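Local coordinates for inositol monophosphatase family protein (Staphylococcus aureus subsp. aureus MSSA476, PDB 4I3Y) that probably hydrolyses inositol monophosphates to free inositol and phosphate in a magnesium-dependent reaction that lithium inhibits, at residues Q168-L178 and I260-R271. Residues are numbered along the deposited sequence; the frame is centred on the assembly and turned at random.
Sequences QVMNLDTVQDL and ILNANGGYQKYR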
loop_
_atom_site.group_PDB
_atom_site.type_symbol
_atom_site.label_atom_id
_atom_site.label_comp_id
_atom_site.label_asym_id
_atom_site.label_seq_id
_atom_site.Cartn_x
_atom_site.Cartn_y
_atom_site.Cartn_z
ATOM N N GLN A 168 6.803 7.358 -12.505
ATOM C CA GLN A 168 7.168 8.780 -12.711
ATOM C C GLN A 168 8.521 8.877 -13.338
ATOM O O GLN A 168 8.953 9.940 -13.715
ATOM C CB GLN A 168 7.235 9.571 -11.407
ATOM C CG GLN A 168 6.031 9.402 -10.524
ATOM C CD GLN A 168 6.063 10.301 -9.309
ATOM O OE1 GLN A 168 5.740 9.884 -8.208
ATOM N NE2 GLN A 168 6.481 11.518 -9.507
ATOM N N VAL A 169 9.165 7.736 -13.485
ATOM C CA VAL A 169 10.538 7.686 -13.810
ATOM C C VAL A 169 10.752 6.985 -15.157
ATOM O O VAL A 169 11.872 6.745 -15.557
ATOM C CB VAL A 169 11.260 7.030 -12.573
ATOM C CG1 VAL A 169 12.049 5.790 -12.930
ATOM C CG2 VAL A 169 12.047 8.088 -11.822
ATOM N N MET A 170 9.662 6.680 -15.854
ATOM C CA MET A 170 9.696 5.909 -17.044
ATOM C C MET A 170 8.991 6.648 -18.166
ATOM O O MET A 170 8.131 7.514 -17.945
ATOM C CB MET A 170 8.949 4.592 -16.868
ATOM C CG MET A 170 9.692 3.427 -16.262
ATOM S SD MET A 170 8.482 2.054 -16.344
ATOM C CE MET A 170 9.329 1.003 -15.183
ATOM N N ASN A 171 9.329 6.242 -19.385
ATOM C CA ASN A 171 8.648 6.754 -20.551
ATOM C C ASN A 171 7.174 6.350 -20.450
ATOM O O ASN A 171 6.839 5.172 -20.150
ATOM C CB ASN A 171 9.310 6.075 -21.751
ATOM C CG ASN A 171 8.351 5.772 -22.858
ATOM O OD1 ASN A 171 7.589 6.622 -23.310
ATOM N ND2 ASN A 171 8.415 4.540 -23.343
ATOM N N LEU A 172 6.274 7.299 -20.721
ATOM C CA LEU A 172 4.851 7.039 -20.562
ATOM C C LEU A 172 4.263 5.934 -21.451
ATOM O O LEU A 172 3.281 5.299 -21.049
ATOM C CB LEU A 172 4.047 8.299 -20.769
ATOM C CG LEU A 172 3.904 9.302 -19.610
ATOM C CD1 LEU A 172 4.389 8.787 -18.280
ATOM C CD2 LEU A 172 4.481 10.665 -19.936
ATOM N N ASP A 173 4.850 5.696 -22.632
ATOM C CA ASP A 173 4.334 4.678 -23.531
ATOM C C ASP A 173 4.587 3.377 -22.865
ATOM O O ASP A 173 3.750 2.509 -22.888
ATOM C CB ASP A 173 5.095 4.619 -24.852
ATOM C CG ASP A 173 4.414 5.348 -25.941
ATOM O OD1 ASP A 173 3.711 6.350 -25.671
ATOM O OD2 ASP A 173 4.607 4.914 -27.094
ATOM N N THR A 174 5.776 3.233 -22.301
ATOM C CA THR A 174 6.057 1.971 -21.613
ATOM C C THR A 174 5.285 1.788 -20.320
ATOM O O THR A 174 4.774 0.711 -20.050
ATOM C CB THR A 174 7.550 1.492 -21.628
ATOM O OG1 THR A 174 7.878 0.751 -20.447
ATOM C CG2 THR A 174 8.558 2.526 -21.937
ATOM N N VAL A 175 5.051 2.881 -19.608
ATOM C CA VAL A 175 4.081 2.810 -18.501
ATOM C C VAL A 175 2.697 2.310 -18.985
ATOM O O VAL A 175 2.084 1.399 -18.411
ATOM C CB VAL A 175 3.935 4.186 -17.821
ATOM C CG1 VAL A 175 2.810 4.111 -16.778
ATOM C CG2 VAL A 175 5.256 4.589 -17.149
ATOM N N GLN A 176 2.198 2.910 -20.057
ATOM C CA GLN A 176 0.919 2.461 -20.643
ATOM C C GLN A 176 0.953 0.959 -21.020
ATOM O O GLN A 176 0.007 0.185 -20.710
ATOM C CB GLN A 176 0.508 3.386 -21.798
ATOM C CG GLN A 176 -0.934 3.165 -22.334
ATOM C CD GLN A 176 -2.030 3.449 -21.316
ATOM O OE1 GLN A 176 -2.688 2.527 -20.840
ATOM N NE2 GLN A 176 -2.235 4.694 -20.979
ATOM N N ASP A 177 2.055 0.496 -21.606
ATOM C CA ASP A 177 2.113 -0.897 -22.024
ATOM C C ASP A 177 2.077 -1.837 -20.829
ATOM O O ASP A 177 1.475 -2.932 -20.924
ATOM C CB ASP A 177 3.305 -1.218 -22.925
ATOM C CG ASP A 177 3.247 -0.468 -24.254
ATOM O OD1 ASP A 177 2.118 -0.114 -24.681
ATOM O OD2 ASP A 177 4.348 -0.214 -24.845
ATOM N N LEU A 178 2.699 -1.420 -19.721
ATOM C CA LEU A 178 2.708 -2.238 -18.491
ATOM C C LEU A 178 1.298 -2.271 -17.877
ATOM O O LEU A 178 0.821 -3.339 -17.447
ATOM C CB LEU A 178 3.738 -1.657 -17.502
ATOM C CG LEU A 178 5.226 -1.769 -17.900
ATOM C CD1 LEU A 178 6.113 -0.872 -17.039
ATOM C CD2 LEU A 178 5.658 -3.206 -17.730
ATOM N N ILE A 260 8.196 -6.161 -22.571
ATOM C CA ILE A 260 7.531 -4.816 -22.541
ATOM C C ILE A 260 8.502 -3.659 -22.215
ATOM O O ILE A 260 8.470 -2.594 -22.830
ATOM C CB ILE A 260 6.347 -4.764 -21.563
ATOM C CG1 ILE A 260 5.230 -5.663 -22.038
ATOM C CG2 ILE A 260 5.750 -3.367 -21.482
ATOM C CD1 ILE A 260 4.210 -5.967 -20.939
ATOM N N LEU A 261 9.337 -3.825 -21.193
ATOM C CA LEU A 261 10.243 -2.752 -20.808
ATOM C C LEU A 261 11.224 -2.409 -21.940
ATOM O O LEU A 261 11.688 -1.271 -22.040
ATOM C CB LEU A 261 11.078 -3.168 -19.555
ATOM C CG LEU A 261 10.380 -3.090 -18.194
ATOM C CD1 LEU A 261 11.184 -3.874 -17.151
ATOM C CD2 LEU A 261 10.110 -1.658 -17.756
ATOM N N ASN A 262 11.641 -3.412 -22.696
ATOM C CA ASN A 262 12.719 -3.235 -23.632
ATOM C C ASN A 262 12.191 -2.916 -25.078
ATOM O O ASN A 262 12.981 -2.538 -25.955
ATOM C CB ASN A 262 13.648 -4.460 -23.606
ATOM C CG ASN A 262 14.436 -4.568 -22.298
ATOM O OD1 ASN A 262 15.049 -3.587 -21.839
ATOM N ND2 ASN A 262 14.442 -5.755 -21.695
ATOM N N ALA A 263 10.876 -3.071 -25.300
ATOM C CA ALA A 263 10.223 -2.802 -26.600
ATOM C C ALA A 263 10.402 -1.379 -27.000
ATOM O O ALA A 263 10.600 -0.509 -26.139
ATOM C CB ALA A 263 8.720 -3.129 -26.530
ATOM N N ASN A 264 10.290 -1.117 -28.309
ATOM C CA ASN A 264 10.207 0.249 -28.841
ATOM C C ASN A 264 11.364 1.189 -28.436
ATOM O O ASN A 264 11.156 2.357 -28.263
ATOM C CB ASN A 264 8.859 0.898 -28.464
ATOM C CG ASN A 264 7.667 0.044 -28.859
ATOM O OD1 ASN A 264 7.640 -0.549 -29.949
ATOM N ND2 ASN A 264 6.683 -0.048 -27.957
ATOM N N GLY A 265 12.581 0.679 -28.268
ATOM C CA GLY A 265 13.648 1.572 -27.828
ATOM C C GLY A 265 13.853 1.570 -26.310
ATOM O O GLY A 265 14.744 2.257 -25.821
ATOM N N GLY A 266 13.032 0.805 -25.574
ATOM C CA GLY A 266 13.146 0.721 -24.094
ATOM C C GLY A 266 12.385 1.722 -23.224
ATOM O O GLY A 266 11.442 2.360 -23.680
ATOM N N TYR A 267 12.761 1.867 -21.945
ATOM C CA TYR A 267 11.778 2.383 -20.994
ATOM C C TYR A 267 12.139 3.771 -20.511
ATOM O O TYR A 267 11.423 4.355 -19.721
ATOM C CB TYR A 267 11.632 1.415 -19.809
ATOM C CG TYR A 267 12.946 1.215 -19.135
ATOM C CD1 TYR A 267 13.431 2.174 -18.209
ATOM C CD2 TYR A 267 13.759 0.101 -19.449
ATOM C CE1 TYR A 267 14.669 2.021 -17.594
ATOM C CE2 TYR A 267 14.990 -0.062 -18.827
ATOM C CZ TYR A 267 15.408 0.892 -17.890
ATOM O OH TYR A 267 16.597 0.731 -17.294
ATOM N N GLN A 268 13.276 4.284 -20.973
ATOM C CA GLN A 268 13.738 5.616 -20.570
ATOM C C GLN A 268 12.847 6.688 -21.211
ATOM O O GLN A 268 12.221 6.484 -22.283
ATOM C CB GLN A 268 15.218 5.821 -20.989
ATOM C CG GLN A 268 16.223 4.787 -20.450
ATOM C CD GLN A 268 16.523 5.019 -18.981
ATOM O OE1 GLN A 268 16.200 6.081 -18.448
ATOM N NE2 GLN A 268 17.117 4.027 -18.307
ATOM N N LYS A 269 12.784 7.845 -20.586
ATOM C CA LYS A 269 11.944 8.952 -21.112
ATOM C C LYS A 269 12.461 9.417 -22.512
ATOM O O LYS A 269 11.693 9.660 -23.472
ATOM C CB LYS A 269 11.950 10.076 -20.075
ATOM C CG LYS A 269 11.237 9.737 -18.765
ATOM C CD LYS A 269 9.809 10.298 -18.745
ATOM C CE LYS A 269 9.255 10.616 -17.346
ATOM N NZ LYS A 269 10.252 11.302 -16.482
ATOM N N TYR A 270 13.786 9.452 -22.641
ATOM C CA TYR A 270 14.424 9.681 -23.920
ATOM C C TYR A 270 14.915 8.345 -24.485
ATOM O O TYR A 270 15.814 7.701 -23.937
ATOM C CB TYR A 270 15.599 10.630 -23.763
ATOM C CG TYR A 270 15.243 12.028 -23.377
ATOM C CD1 TYR A 270 14.073 12.655 -23.866
ATOM C CD2 TYR A 270 16.098 12.759 -22.536
ATOM C CE1 TYR A 270 13.782 13.987 -23.501
ATOM C CE2 TYR A 270 15.814 14.081 -22.180
ATOM C CZ TYR A 270 14.682 14.696 -22.663
ATOM O OH TYR A 270 14.420 16.008 -22.254
ATOM N N ARG A 271 14.335 7.971 -25.608
ATOM C CA ARG A 271 14.570 6.664 -26.188
ATOM C C ARG A 271 14.846 6.917 -27.662
ATOM O O ARG A 271 15.567 6.129 -28.258
ATOM C CB ARG A 271 13.339 5.731 -25.966
ATOM C CG ARG A 271 12.452 5.685 -27.211
ATOM C CD ARG A 271 10.958 5.703 -26.956
ATOM N NE ARG A 271 10.533 4.577 -26.146
ATOM C CZ ARG A 271 9.312 4.026 -26.174
ATOM N NH1 ARG A 271 8.349 4.438 -26.992
ATOM N NH2 ARG A 271 9.051 3.017 -25.369
#
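Ile-260 lays its CG2 methyl in the angle between two side chains of helix 172-181, 3.6 Å from Asp-177 CB and 3.8 Å from Leu-178 CD2. Its chi1 of -66° sets CG2 anti to the backbone N and turns the branch at the beta carbon onto that helix. Toward strand 205-208, Leu-261 CD2 meets the end of an extended methionine, 3.8 Å from Met-170 CE, the two side chains crossing at about a right angle; both also rest on Ile-207. Branched Ile and Leu fill the junction of the helices, while unbranched Met reaches along to the strand.

Past this layer the C-terminal tail crosses the start of helix 172-181. Asn-171, the N-cap, has an amide short enough for OD1 to accept from Asp-173 N, while its own N donates to Tyr-267 O at 2.8 Å, almost straight. The bent chain of Lys-269 lies over a carbonyl, CD 3.3 Å from Met-170 O, and NZ bonds weakly to Gln-168 O. Arg-271 NH2 donates to Gly-266 O (3.0 Å) in the guanidinium plane; Asp-173 OD2 approaches the edge in a long salt bridge, 3.8 Å from Arg-271 NH1. Compact Thr-174 fits under the tail, its buried OG1 without a polar partner, 3.9 Å from Tyr-267 CB. Apolar packing thus joins the helices, whereas one backbone bond and Lys-269 and Thr-174 packing hold the tail, the exposed charge pair probably contributing little.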